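Local coordinates for protein probable arabinosyltransferase C (Mycobacterium tuberculosis, PDB 3PTY) that probably polymerises arabinose into the arabinan of arabinogalactan, its C-terminal extracellular domain, the part described here, serving as a lectin-like carbohydrate-binding module, at residues C31-D36 with L271-Q276; D42-M47 with Y123-A128; Q158-P163 with I247-T252; L164-A169 with N210-L215; T325-Y330 with G340-L345. One frame throughout, in Å; residues are numbered along the deposited sequence.

Contact 1 (C31-D36 with L271-Q276); sequences CGLAED and LAFPCQ. With AFO (octyl alpha-D-arabinofuranoside), chain B.
A disulfide joins C31 to C275, 244 positions later in the chain, with C31 SG to C275 SG at 2.1 Å. The dihedral of -83° about the S-S bond sets C31 CB and C275 CB 3.7 Å apart, and each sulfur lies beside its own backbone N (chi1 -70° and -61°). Next to the bridge a water donates to C31 O and Q276 OE1 and accepts from C275 N, tying both loops to one point; Q276 NE2 is held in turn by Q254. A single direct backbone bond follows, L33 N to A272 O at 2.9 Å, with the donor nearly in line with the carbonyl. G32, at positive phi, passes with its CA 3.7 Å from A272 O. L33 then reaches over one face of the F273 ring: its CB stands 3.9 Å above the plane near the rim, and L33 CD2 touches F273 CZ at 3.6 Å. A34 CB touches Q276 OE1 at 3.5 Å and, more loosely, the F273 ring at CD2. L268 of the second subunit packs on both L33 and F273. The arrangement is a disulfide cross-link between two loops, one containing the type I turn from F273 to Q276, at an arabinofuranoside-binding subunit interface.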
# COMPACT_ATOMS: atom_id res chain seq x y z
N CYS A 31 13.90 -5.65 -17.22
CA CYS A 31 12.91 -4.73 -16.69
C CYS A 31 12.14 -5.34 -15.51
O CYS A 31 10.99 -5.00 -15.26
CB CYS A 31 12.00 -4.23 -17.81
SG CYS A 31 12.90 -3.10 -18.95
N GLY A 32 12.83 -6.21 -14.77
CA GLY A 32 12.29 -6.76 -13.55
C GLY A 32 10.93 -7.40 -13.72
O GLY A 32 10.71 -8.19 -14.63
N LEU A 33 10.01 -7.05 -12.83
CA LEU A 33 8.69 -7.65 -12.82
C LEU A 33 7.83 -7.24 -14.02
O LEU A 33 6.84 -7.89 -14.33
CB LEU A 33 7.98 -7.28 -11.51
CG LEU A 33 6.68 -7.99 -11.14
CD1 LEU A 33 6.88 -9.50 -11.11
CD2 LEU A 33 6.20 -7.48 -9.80
N ALA A 34 8.20 -6.16 -14.69
CA ALA A 34 7.41 -5.66 -15.82
C ALA A 34 7.34 -6.66 -16.97
O ALA A 34 6.45 -6.60 -17.82
CB ALA A 34 7.96 -4.31 -16.32
N GLU A 35 8.29 -7.59 -17.01
CA GLU A 35 8.30 -8.60 -18.06
C GLU A 35 7.42 -9.80 -17.69
O GLU A 35 7.08 -10.61 -18.55
CB GLU A 35 9.73 -9.07 -18.33
CG GLU A 35 10.66 -7.96 -18.81
CD GLU A 35 12.12 -8.40 -18.94
OE1 GLU A 35 12.99 -7.52 -19.09
OE2 GLU A 35 12.39 -9.63 -18.90
N ASP A 36 7.06 -9.91 -16.42
CA ASP A 36 6.30 -11.08 -15.94
C ASP A 36 4.82 -10.79 -15.68
O ASP A 36 4.01 -11.71 -15.63
CB ASP A 36 6.95 -11.66 -14.69
CG ASP A 36 8.26 -12.38 -14.99
OD1 ASP A 36 8.97 -11.97 -15.92
OD2 ASP A 36 8.57 -13.37 -14.29
N LEU A 271 11.19 -0.63 -6.86
CA LEU A 271 12.43 -1.40 -6.92
C LEU A 271 12.28 -2.56 -7.91
O LEU A 271 13.23 -2.93 -8.60
CB LEU A 271 12.78 -1.96 -5.54
CG LEU A 271 13.11 -0.94 -4.44
CD1 LEU A 271 13.37 -1.65 -3.11
CD2 LEU A 271 14.31 -0.10 -4.83
N ALA A 272 11.07 -3.11 -7.98
CA ALA A 272 10.77 -4.24 -8.84
C ALA A 272 10.44 -3.83 -10.28
O ALA A 272 10.32 -4.69 -11.16
CB ALA A 272 9.62 -5.05 -8.25
N PHE A 273 10.31 -2.53 -10.51
CA PHE A 273 9.94 -2.01 -11.84
C PHE A 273 10.96 -0.98 -12.29
O PHE A 273 10.63 0.20 -12.45
CB PHE A 273 8.54 -1.38 -11.80
CG PHE A 273 7.43 -2.38 -11.56
CD1 PHE A 273 6.97 -2.64 -10.28
CD2 PHE A 273 6.87 -3.07 -12.62
CE1 PHE A 273 5.95 -3.57 -10.07
CE2 PHE A 273 5.87 -4.01 -12.42
CZ PHE A 273 5.40 -4.25 -11.14
N PRO A 274 12.21 -1.42 -12.49
CA PRO A 274 13.33 -0.50 -12.74
C PRO A 274 13.19 0.30 -14.04
O PRO A 274 13.78 1.37 -14.14
CB PRO A 274 14.53 -1.45 -12.83
CG PRO A 274 13.92 -2.75 -13.30
CD PRO A 274 12.66 -2.82 -12.49
N CYS A 275 12.42 -0.21 -15.01
CA CYS A 275 12.31 0.47 -16.30
C CYS A 275 11.14 1.45 -16.37
O CYS A 275 11.01 2.19 -17.35
CB CYS A 275 12.21 -0.54 -17.46
SG CYS A 275 13.63 -1.66 -17.65
N GLN A 276 10.28 1.45 -15.36
CA GLN A 276 9.15 2.39 -15.35
C GLN A 276 9.59 3.76 -14.83
O GLN A 276 10.37 3.84 -13.89
CB GLN A 276 7.99 1.86 -14.51
CG GLN A 276 7.03 1.00 -15.30
CD GLN A 276 7.72 -0.20 -15.89
OE1 GLN A 276 8.23 -1.05 -15.16
NE2 GLN A 276 7.76 -0.28 -17.21
C1 AFO B . 13.19 4.69 -7.16
O1 AFO B . 14.42 5.01 -6.52
C2 AFO B . 12.97 3.19 -6.97
O2 AFO B . 11.64 2.88 -6.54
C3 AFO B . 13.29 2.55 -8.31
O3 AFO B . 14.37 1.65 -8.13
C4 AFO B . 13.74 3.70 -9.20
O4 AFO B . 13.30 4.91 -8.57
C5 AFO B . 13.20 3.59 -10.63
O5 AFO B . 14.01 4.39 -11.51
C1' AFO B . 14.82 6.37 -6.68
C2' AFO B . 16.26 6.49 -6.21
C3' AFO B . 16.64 7.91 -5.83
C4' AFO B . 18.15 7.99 -5.61
C5' AFO B . 18.73 6.62 -5.27
C6' AFO B . 18.44 6.19 -3.83
C7' AFO B . 18.84 4.74 -3.61
C8' AFO B . 18.65 4.32 -2.17
O HOH W 1 10.51 -2.26 -15.11

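Contact 2 (D42-M47 with Y123-A128)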
# COMPACT_ATOMS: atom_id res chain seq x y z
N ASP A 42 -7.96 -5.00 -22.97
CA ASP A 42 -9.26 -5.09 -23.62
C ASP A 42 -9.89 -6.45 -23.35
O ASP A 42 -9.83 -7.34 -24.17
CB ASP A 42 -9.12 -4.87 -25.12
CG ASP A 42 -10.47 -4.76 -25.82
OD1 ASP A 42 -11.51 -4.84 -25.14
OD2 ASP A 42 -10.48 -4.59 -27.06
N PRO A 43 -10.51 -6.60 -22.17
CA PRO A 43 -11.13 -7.87 -21.81
C PRO A 43 -12.23 -8.27 -22.80
O PRO A 43 -12.49 -9.46 -22.98
CB PRO A 43 -11.72 -7.59 -20.42
CG PRO A 43 -11.83 -6.08 -20.36
CD PRO A 43 -10.59 -5.62 -21.07
N ASN A 44 -12.85 -7.31 -23.47
CA ASN A 44 -13.89 -7.68 -24.42
C ASN A 44 -13.39 -8.39 -25.67
O ASN A 44 -14.10 -9.18 -26.27
CB ASN A 44 -14.77 -6.48 -24.75
CG ASN A 44 -15.84 -6.26 -23.70
OD1 ASN A 44 -16.80 -7.05 -23.57
ND2 ASN A 44 -15.66 -5.22 -22.93
N ALA A 45 -12.14 -8.12 -26.04
CA ALA A 45 -11.53 -8.78 -27.19
C ALA A 45 -11.37 -10.28 -26.97
O ALA A 45 -11.30 -11.04 -27.93
CB ALA A 45 -10.17 -8.14 -27.51
N GLY A 46 -11.33 -10.72 -25.71
CA GLY A 46 -11.12 -12.13 -25.43
C GLY A 46 -12.38 -12.95 -25.18
O GLY A 46 -12.33 -14.17 -25.03
N MET A 47 -13.52 -12.27 -25.11
CA MET A 47 -14.80 -12.93 -24.83
C MET A 47 -15.07 -14.08 -25.81
O MET A 47 -14.86 -13.94 -27.01
CB MET A 47 -15.95 -11.92 -24.90
CG MET A 47 -15.97 -10.90 -23.76
SD MET A 47 -16.44 -11.66 -22.20
CE MET A 47 -16.13 -10.31 -21.06
N TYR A 123 -12.28 -3.15 -15.01
CA TYR A 123 -11.34 -3.61 -16.04
C TYR A 123 -11.63 -3.09 -17.44
O TYR A 123 -11.19 -3.68 -18.42
CB TYR A 123 -11.28 -5.14 -16.05
CG TYR A 123 -11.01 -5.74 -14.69
CD1 TYR A 123 -11.80 -6.77 -14.20
CD2 TYR A 123 -9.97 -5.27 -13.89
CE1 TYR A 123 -11.57 -7.31 -12.96
CE2 TYR A 123 -9.73 -5.81 -12.65
CZ TYR A 123 -10.53 -6.83 -12.19
OH TYR A 123 -10.30 -7.38 -10.95
N ASN A 124 -12.37 -1.99 -17.51
CA ASN A 124 -12.78 -1.44 -18.80
C ASN A 124 -13.63 -2.39 -19.64
O ASN A 124 -13.67 -2.27 -20.87
CB ASN A 124 -11.57 -0.94 -19.59
CG ASN A 124 -11.08 0.41 -19.09
OD1 ASN A 124 -11.86 1.35 -18.91
ND2 ASN A 124 -9.78 0.52 -18.86
N LEU A 125 -14.32 -3.32 -18.99
CA LEU A 125 -15.37 -4.09 -19.67
C LEU A 125 -16.40 -3.13 -20.25
O LEU A 125 -16.84 -2.20 -19.58
CB LEU A 125 -16.05 -5.05 -18.69
CG LEU A 125 -15.22 -6.27 -18.26
CD1 LEU A 125 -15.75 -6.86 -16.96
CD2 LEU A 125 -15.19 -7.32 -19.37
N ASP A 126 -16.79 -3.37 -21.49
CA ASP A 126 -17.74 -2.50 -22.18
C ASP A 126 -19.17 -2.94 -21.88
O ASP A 126 -19.60 -4.01 -22.32
CB ASP A 126 -17.45 -2.55 -23.69
CG ASP A 126 -18.41 -1.70 -24.50
OD1 ASP A 126 -19.26 -0.99 -23.92
OD2 ASP A 126 -18.30 -1.74 -25.75
N PRO A 127 -19.92 -2.12 -21.14
CA PRO A 127 -21.29 -2.50 -20.76
C PRO A 127 -22.16 -2.83 -21.97
O PRO A 127 -23.07 -3.67 -21.87
CB PRO A 127 -21.84 -1.25 -20.06
CG PRO A 127 -20.62 -0.47 -19.66
CD PRO A 127 -19.58 -0.76 -20.69
N ALA A 128 -21.90 -2.19 -23.10
CA ALA A 128 -22.68 -2.44 -24.31
C ALA A 128 -22.39 -3.83 -24.87
O ALA A 128 -23.11 -4.31 -25.74
CB ALA A 128 -22.43 -1.35 -25.36
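P43 and L125 meet at the centre of this contact, P43 CB lying 3.6 Å from L125 CD2. The same methyl, L125 CD2, receives M47 CE, also at 3.6 Å, the leucine and methionine side chains crossing at about a right angle, so that CD2 touches both the proline ring and the methionine methyl. M47 gets there by folding back at chi2 (-71°), which turns its terminal methyl CE toward the leucine. The ring also meets the backbone, P43 CG being 3.2 Å from Y123 O. N44 sets its side-chain amide against the start of D126, at nearly a right angle to the carboxylate plane.

Further out, backbone bonds from A45 N to D42 O and from G46 N to P43 O curl residues 43-46 into a helix-like turn, so that P43 and M47 face L125 and N44 faces D126. D126 shapes the opposing loop: its OD1 accepts from A128 N at 3.0 Å, from above the carboxylate plane, while OD2 forms a salt bridge with R129. R246 packs on P43 and M47, and T168 of strand 164-171 on L125. Two irregular connections thus lean together beside the beta-sandwich, one of them closed by the Asx turn at D126.

Contact 3 (Q158-P163 with I247-T252)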
# COMPACT_ATOMS: atom_id res chain seq x y z
N GLN A 158 -4.07 -18.14 -31.39
CA GLN A 158 -3.60 -16.77 -31.24
C GLN A 158 -2.43 -16.68 -30.26
O GLN A 158 -2.47 -17.25 -29.17
CB GLN A 158 -4.72 -15.83 -30.81
CG GLN A 158 -5.36 -15.09 -31.95
CD GLN A 158 -5.94 -13.76 -31.52
OE1 GLN A 158 -5.89 -13.40 -30.35
NE2 GLN A 158 -6.48 -13.01 -32.48
N ARG A 159 -1.39 -15.97 -30.67
CA ARG A 159 -0.15 -15.91 -29.92
C ARG A 159 -0.30 -15.17 -28.59
O ARG A 159 0.34 -15.53 -27.60
CB ARG A 159 0.95 -15.26 -30.76
N ASP A 160 -1.15 -14.16 -28.56
CA ASP A 160 -1.17 -13.22 -27.44
C ASP A 160 -2.17 -13.59 -26.35
O ASP A 160 -2.57 -12.74 -25.57
CB ASP A 160 -1.50 -11.82 -27.95
CG ASP A 160 -2.90 -11.73 -28.56
OD1 ASP A 160 -3.48 -12.79 -28.86
OD2 ASP A 160 -3.42 -10.61 -28.73
N ARG A 161 -2.57 -14.86 -26.28
CA ARG A 161 -3.56 -15.28 -25.28
C ARG A 161 -2.90 -15.83 -24.02
O ARG A 161 -1.90 -16.54 -24.09
CB ARG A 161 -4.48 -16.36 -25.86
CG ARG A 161 -5.49 -15.90 -26.91
CD ARG A 161 -6.35 -17.10 -27.33
NE ARG A 161 -7.51 -16.75 -28.15
CZ ARG A 161 -7.81 -17.32 -29.31
NH1 ARG A 161 -7.04 -18.29 -29.80
NH2 ARG A 161 -8.89 -16.93 -29.99
N ALA A 162 -3.45 -15.49 -22.85
CA ALA A 162 -3.06 -16.16 -21.62
C ALA A 162 -3.69 -17.56 -21.65
O ALA A 162 -4.75 -17.74 -22.25
CB ALA A 162 -3.54 -15.39 -20.41
N PRO A 163 -3.04 -18.55 -21.03
CA PRO A 163 -3.56 -19.92 -21.04
C PRO A 163 -4.63 -20.11 -19.96
O PRO A 163 -4.57 -21.08 -19.21
CB PRO A 163 -2.33 -20.76 -20.71
CG PRO A 163 -1.52 -19.87 -19.81
CD PRO A 163 -1.78 -18.44 -20.25
N ILE A 247 -11.01 -15.67 -22.81
CA ILE A 247 -9.60 -16.06 -22.77
C ILE A 247 -8.79 -14.80 -23.04
O ILE A 247 -8.78 -14.29 -24.15
CB ILE A 247 -9.28 -17.14 -23.81
CG1 ILE A 247 -10.06 -18.43 -23.50
CG2 ILE A 247 -7.77 -17.43 -23.84
CD1 ILE A 247 -9.87 -19.52 -24.56
N PRO A 248 -8.10 -14.29 -22.01
CA PRO A 248 -7.51 -12.94 -22.11
C PRO A 248 -6.48 -12.80 -23.22
O PRO A 248 -5.63 -13.67 -23.39
CB PRO A 248 -6.83 -12.76 -20.75
CG PRO A 248 -7.62 -13.64 -19.81
CD PRO A 248 -7.94 -14.86 -20.66
N ARG A 249 -6.56 -11.70 -23.96
CA ARG A 249 -5.47 -11.31 -24.85
C ARG A 249 -4.57 -10.36 -24.06
O ARG A 249 -5.06 -9.39 -23.50
CB ARG A 249 -6.03 -10.66 -26.12
CG ARG A 249 -7.01 -11.59 -26.85
CD ARG A 249 -7.51 -11.00 -28.16
NE ARG A 249 -6.44 -10.87 -29.14
CZ ARG A 249 -6.59 -10.34 -30.35
NH1 ARG A 249 -7.78 -9.88 -30.73
NH2 ARG A 249 -5.56 -10.27 -31.18
N VAL A 250 -3.28 -10.65 -24.02
CA VAL A 250 -2.39 -9.94 -23.09
C VAL A 250 -1.10 -9.46 -23.77
O VAL A 250 -0.73 -9.96 -24.82
CB VAL A 250 -1.99 -10.83 -21.88
CG1 VAL A 250 -3.21 -11.18 -21.03
CG2 VAL A 250 -1.27 -12.09 -22.35
N ARG A 251 -0.45 -8.49 -23.13
CA ARG A 251 0.88 -8.01 -23.50
C ARG A 251 1.60 -7.79 -22.18
O ARG A 251 0.96 -7.60 -21.16
CB ARG A 251 0.80 -6.68 -24.25
CG ARG A 251 0.10 -6.75 -25.62
CD ARG A 251 -0.52 -5.40 -25.99
NE ARG A 251 0.48 -4.34 -26.14
CZ ARG A 251 0.21 -3.04 -26.12
NH1 ARG A 251 -1.03 -2.61 -25.96
NH2 ARG A 251 1.19 -2.16 -26.26
N THR A 252 2.93 -7.83 -22.18
CA THR A 252 3.65 -7.61 -20.92
C THR A 252 3.41 -6.18 -20.44
O THR A 252 3.18 -5.27 -21.24
CB THR A 252 5.15 -7.81 -21.08
OG1 THR A 252 5.66 -6.80 -21.95
CG2 THR A 252 5.47 -9.20 -21.64
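A single beta bridge, R161 opposite R249, joins the loop ahead of strand 164-171 to the extended chain that runs into strand 251-252. Two backbone bonds flank it: V250 N gives to D160 O at 2.7 Å, close to linear at 168°, and A162 N gives to P248 O at 2.9 Å. R161 CA and R249 CA lie 4.4 Å apart, and the former also sends a C-H toward P248 O.

Beside the bridge D160 and R249 form a salt bridge. With CG set between the backbone N and the carbonyl carbon (chi1 64°), the aspartate carboxylate turns toward the arginine, and R249 NE donates to D160 OD2 on its syn side at 3.1 Å; NH2 adds a weak second bond to the same oxygen. The two planes are steeply inclined, 78° apart, so this is not a flat two-oxygen pairing. The bend of R249 at chi3 brings the guanidinium under the amide of Q158, which lies over one face, although that glutamine is poorly ordered.

On the side of the two arginines I247 CG2 touches R161 CD at 3.8 Å and A162 O at 3.4 Å, and R161 extends past this methyl to bond N156 O. On the other side A162 CB meets P248 CB and V250 CG1. The type I turn from Q158 to R161 delivers the chain to this isolated bridge, which ties the loop leading into strand 164-171 of one sheet to the chain leading into strand 251-252 of the other.

Contact 4 (L164-A169 with N210-L215); sequences LLVVTA and NLRAPL
Strands 164-169 and 210-214 run antiparallel, their axes 4.5 Å apart at closest approach and their directions 157° apart. L165 pairs with A213 and V167 with L211 as hydrogen-bonded pairs; the bond from L165 N to A213 O is the shortest of the four, at 2.7 Å and nearly straight. On the face carrying V166, T168, N210 and R212, T168 OG1 donates to N210 OD1 at 2.7 Å, almost in line with the amide C=O, the two side chains lying alongside each other. R246 reaches both of those oxygens, so this buried polar pair has a charged partner. The strands sit within the large antiparallel sheet of the lectin-like beta-sandwich, and Y330 of strand 322-331 packs onto V166, N210 and R212. R212 bends at chi2 (113°), which curls NE back to its own strand, where it gives a 2.8 Å bond to N210 O in the guanidinium plane; NH1 goes on to W335 O. The other face carries L165, V167, L211 and A213; A169 CB also touches L211 CD1 at 3.5 Å, and L215 CD2 comes to 3.9 Å from L165 CB.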
# COMPACT_ATOMS: atom_id res chain seq x y z
N LEU A 164 -5.58 -19.19 -19.89
CA LEU A 164 -6.58 -19.21 -18.83
C LEU A 164 -7.96 -18.94 -19.39
O LEU A 164 -8.11 -18.18 -20.34
CB LEU A 164 -6.29 -18.10 -17.82
CG LEU A 164 -4.96 -18.09 -17.08
CD1 LEU A 164 -4.83 -16.78 -16.31
CD2 LEU A 164 -4.86 -19.28 -16.13
N LEU A 165 -8.96 -19.55 -18.77
CA LEU A 165 -10.35 -19.17 -19.00
C LEU A 165 -10.70 -18.28 -17.82
O LEU A 165 -10.55 -18.69 -16.66
CB LEU A 165 -11.24 -20.41 -19.04
CG LEU A 165 -12.72 -20.32 -19.42
CD1 LEU A 165 -13.52 -19.50 -18.42
CD2 LEU A 165 -12.88 -19.77 -20.82
N VAL A 166 -11.15 -17.06 -18.10
CA VAL A 166 -11.34 -16.08 -17.03
C VAL A 166 -12.78 -15.61 -16.98
O VAL A 166 -13.42 -15.42 -18.02
CB VAL A 166 -10.40 -14.88 -17.22
CG1 VAL A 166 -10.82 -13.71 -16.32
CG2 VAL A 166 -8.96 -15.30 -16.93
N VAL A 167 -13.29 -15.42 -15.77
CA VAL A 167 -14.60 -14.82 -15.58
C VAL A 167 -14.49 -13.71 -14.54
O VAL A 167 -14.04 -13.94 -13.43
CB VAL A 167 -15.61 -15.87 -15.07
CG1 VAL A 167 -16.90 -15.19 -14.60
CG2 VAL A 167 -15.90 -16.90 -16.16
N THR A 168 -14.87 -12.50 -14.92
CA THR A 168 -14.95 -11.41 -13.94
C THR A 168 -16.19 -11.59 -13.06
O THR A 168 -17.31 -11.73 -13.56
CB THR A 168 -14.97 -10.05 -14.64
OG1 THR A 168 -13.71 -9.87 -15.31
CG2 THR A 168 -15.17 -8.93 -13.62
N ALA A 169 -15.99 -11.61 -11.74
CA ALA A 169 -17.05 -11.94 -10.80
C ALA A 169 -16.98 -11.06 -9.56
O ALA A 169 -15.93 -10.51 -9.24
CB ALA A 169 -16.96 -13.42 -10.38
N ASN A 210 -10.97 -11.25 -11.02
CA ASN A 210 -10.91 -12.20 -12.11
C ASN A 210 -10.71 -13.63 -11.62
O ASN A 210 -9.66 -13.97 -11.10
CB ASN A 210 -9.78 -11.81 -13.08
CG ASN A 210 -10.11 -10.55 -13.85
OD1 ASN A 210 -11.18 -10.44 -14.43
ND2 ASN A 210 -9.19 -9.59 -13.85
N LEU A 211 -11.75 -14.45 -11.77
CA LEU A 211 -11.64 -15.88 -11.49
C LEU A 211 -10.86 -16.52 -12.63
O LEU A 211 -11.04 -16.13 -13.79
CB LEU A 211 -13.02 -16.52 -11.38
CG LEU A 211 -14.05 -15.87 -10.45
CD1 LEU A 211 -15.39 -16.58 -10.58
CD2 LEU A 211 -13.57 -15.88 -9.01
N ARG A 212 -9.99 -17.48 -12.32
CA ARG A 212 -9.15 -18.08 -13.36
C ARG A 212 -9.20 -19.60 -13.33
O ARG A 212 -9.11 -20.22 -12.27
CB ARG A 212 -7.69 -17.63 -13.25
CG ARG A 212 -7.47 -16.13 -13.11
CD ARG A 212 -6.91 -15.79 -11.73
NE ARG A 212 -6.94 -14.35 -11.46
CZ ARG A 212 -5.86 -13.59 -11.35
NH1 ARG A 212 -4.65 -14.12 -11.49
NH2 ARG A 212 -5.99 -12.29 -11.08
N ALA A 213 -9.31 -20.18 -14.52
CA ALA A 213 -9.28 -21.63 -14.69
C ALA A 213 -8.27 -21.94 -15.78
O ALA A 213 -8.40 -21.46 -16.90
CB ALA A 213 -10.67 -22.13 -15.08
N PRO A 214 -7.26 -22.77 -15.47
CA PRO A 214 -6.23 -23.09 -16.46
C PRO A 214 -6.84 -23.83 -17.65
O PRO A 214 -7.54 -24.82 -17.45
CB PRO A 214 -5.28 -24.01 -15.69
CG PRO A 214 -6.14 -24.59 -14.60
CD PRO A 214 -6.98 -23.42 -14.18
N LEU A 215 -6.58 -23.35 -18.86
CA LEU A 215 -7.08 -24.03 -20.05
C LEU A 215 -6.57 -25.46 -20.14
O LEU A 215 -7.21 -26.32 -20.74
CB LEU A 215 -6.70 -23.27 -21.33
CG LEU A 215 -7.40 -21.92 -21.55
CD1 LEU A 215 -6.83 -21.24 -22.80
CD2 LEU A 215 -8.91 -22.12 -21.68

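Contact 5 (T325-Y330 with G340-L345)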
# COMPACT_ATOMS: atom_id res chain seq x y z
N THR A 325 -8.36 3.55 -12.91
CA THR A 325 -9.07 2.33 -13.32
C THR A 325 -8.12 1.13 -13.34
O THR A 325 -7.21 1.07 -14.16
CB THR A 325 -9.67 2.49 -14.72
OG1 THR A 325 -10.48 3.67 -14.76
CG2 THR A 325 -10.51 1.28 -15.09
N THR A 326 -8.35 0.18 -12.45
CA THR A 326 -7.54 -1.03 -12.44
C THR A 326 -7.74 -1.80 -13.74
O THR A 326 -8.87 -2.04 -14.16
CB THR A 326 -7.90 -1.92 -11.24
OG1 THR A 326 -7.68 -1.19 -10.03
CG2 THR A 326 -7.05 -3.19 -11.22
N VAL A 327 -6.65 -2.18 -14.39
CA VAL A 327 -6.76 -2.98 -15.59
C VAL A 327 -6.49 -4.44 -15.24
O VAL A 327 -5.76 -4.74 -14.29
CB VAL A 327 -5.79 -2.51 -16.69
CG1 VAL A 327 -6.08 -1.05 -17.06
CG2 VAL A 327 -4.36 -2.65 -16.22
N ALA A 328 -7.11 -5.36 -15.97
CA ALA A 328 -6.94 -6.77 -15.66
C ALA A 328 -5.48 -7.17 -15.90
O ALA A 328 -4.90 -6.79 -16.91
CB ALA A 328 -7.87 -7.62 -16.52
N SER A 329 -4.89 -7.92 -14.98
CA SER A 329 -3.53 -8.39 -15.19
C SER A 329 -3.29 -9.72 -14.48
O SER A 329 -4.02 -10.07 -13.56
CB SER A 329 -2.52 -7.34 -14.70
OG SER A 329 -2.53 -7.27 -13.28
N TYR A 330 -2.24 -10.43 -14.90
CA TYR A 330 -1.94 -11.77 -14.41
C TYR A 330 -0.44 -11.94 -14.32
O TYR A 330 0.30 -11.46 -15.17
CB TYR A 330 -2.51 -12.82 -15.38
CG TYR A 330 -3.94 -12.51 -15.78
CD1 TYR A 330 -4.21 -11.68 -16.85
CD2 TYR A 330 -5.01 -13.03 -15.06
CE1 TYR A 330 -5.50 -11.37 -17.21
CE2 TYR A 330 -6.33 -12.72 -15.42
CZ TYR A 330 -6.56 -11.89 -16.49
OH TYR A 330 -7.85 -11.57 -16.86
N GLY A 340 -0.60 -7.78 -7.14
CA GLY A 340 -0.74 -6.33 -7.00
C GLY A 340 -1.64 -5.86 -8.11
O GLY A 340 -2.38 -6.66 -8.69
N ALA A 341 -1.60 -4.57 -8.44
CA ALA A 341 -2.52 -4.02 -9.43
C ALA A 341 -1.86 -2.97 -10.30
O ALA A 341 -1.07 -2.16 -9.82
CB ALA A 341 -3.76 -3.43 -8.74
N LEU A 342 -2.19 -2.98 -11.58
CA LEU A 342 -1.85 -1.88 -12.47
C LEU A 342 -3.13 -1.10 -12.72
O LEU A 342 -4.16 -1.69 -13.01
CB LEU A 342 -1.32 -2.42 -13.80
CG LEU A 342 -1.07 -1.37 -14.89
CD1 LEU A 342 -0.00 -0.39 -14.44
CD2 LEU A 342 -0.68 -2.04 -16.21
N GLN A 343 -3.06 0.23 -12.59
CA GLN A 343 -4.21 1.08 -12.87
C GLN A 343 -3.86 2.10 -13.94
O GLN A 343 -2.77 2.66 -13.94
CB GLN A 343 -4.62 1.85 -11.63
CG GLN A 343 -4.96 0.97 -10.43
CD GLN A 343 -5.57 1.78 -9.33
OE1 GLN A 343 -4.99 2.77 -8.88
NE2 GLN A 343 -6.76 1.39 -8.89
N ARG A 344 -4.81 2.36 -14.84
CA ARG A 344 -4.65 3.43 -15.82
C ARG A 344 -5.25 4.70 -15.23
O ARG A 344 -6.34 4.66 -14.66
CB ARG A 344 -5.35 3.08 -17.12
CG ARG A 344 -5.07 4.07 -18.25
CD ARG A 344 -5.24 3.42 -19.61
NE ARG A 344 -4.30 3.96 -20.59
CZ ARG A 344 -4.05 3.41 -21.77
NH1 ARG A 344 -4.66 2.29 -22.12
NH2 ARG A 344 -3.17 3.97 -22.59
N LEU A 345 -4.54 5.82 -15.37
CA LEU A 345 -5.04 7.09 -14.85
C LEU A 345 -5.53 7.96 -15.99
O LEU A 345 -4.87 8.07 -17.02
CB LEU A 345 -3.95 7.83 -14.06
CG LEU A 345 -3.30 7.04 -12.92
CD1 LEU A 345 -2.27 7.89 -12.19
CD2 LEU A 345 -4.35 6.53 -11.96
O HOH W 2 -8.98 5.62 -15.70
O HOH W 3 -3.99 -5.26 -12.34
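The flat amide of Q343 meets T326 at its edge: NE2 donates to T326 OG1 at 3.0 Å, with the hydroxyl oxygen only 6° out of the amide plane and the N-H pointing straight at it (168°). T326 OG1 lies beside its own backbone N, and the extended Q343 chain crosses it obliquely, CG coming within 3.5 Å of the same oxygen. At the opposite end of the amide, OE1 accepts from R292 of the adjacent strand, fixing which way round the group sits. These residues belong to a beta hairpin, strands 322-331 and 341-347, within the mixed sheet of this carbohydrate-binding domain. T325 and R344 form a hydrogen-bonded pair, T325 N to R344 O at 2.9 Å, and a water links T325 OG1 to R344 O. On the face away from Q343, V327 CG2 presses against L342 CD2 at 3.7 Å, and both residues touch V39 of strand 37-40. V327 N donates to L342 O at 2.9 Å, and a second water donates to V327 O, accepts from L342 N and bonds S329 OG.

How the contacts relate
Contacts 2 to 5 adjoin one another in the body of the domain, with centres 13 to 16 Å apart. Y123 of contact 2 lies between the sheets, its CE1 3.4 Å from N210 ND2 of contact 4 and its CD2 3.4 Å from T326 O of contact 5. Y330 OH of contact 5 is 3.6 Å from P248 CG of contact 3. Backbone pairs join contact 3 to G46 of contact 2 and to L215 of contact 4. Contact 1 lies toward one end, 15 Å from contact 5 and 25 Å from contact 4 between centres, and meets contact 3 through A34 and T252. It alone borders bound arabinofuranoside: L271 N is 3.6 Å from AFO O2, whereas the R212 side chain is about 12 Å from a bound arabinofuranoside.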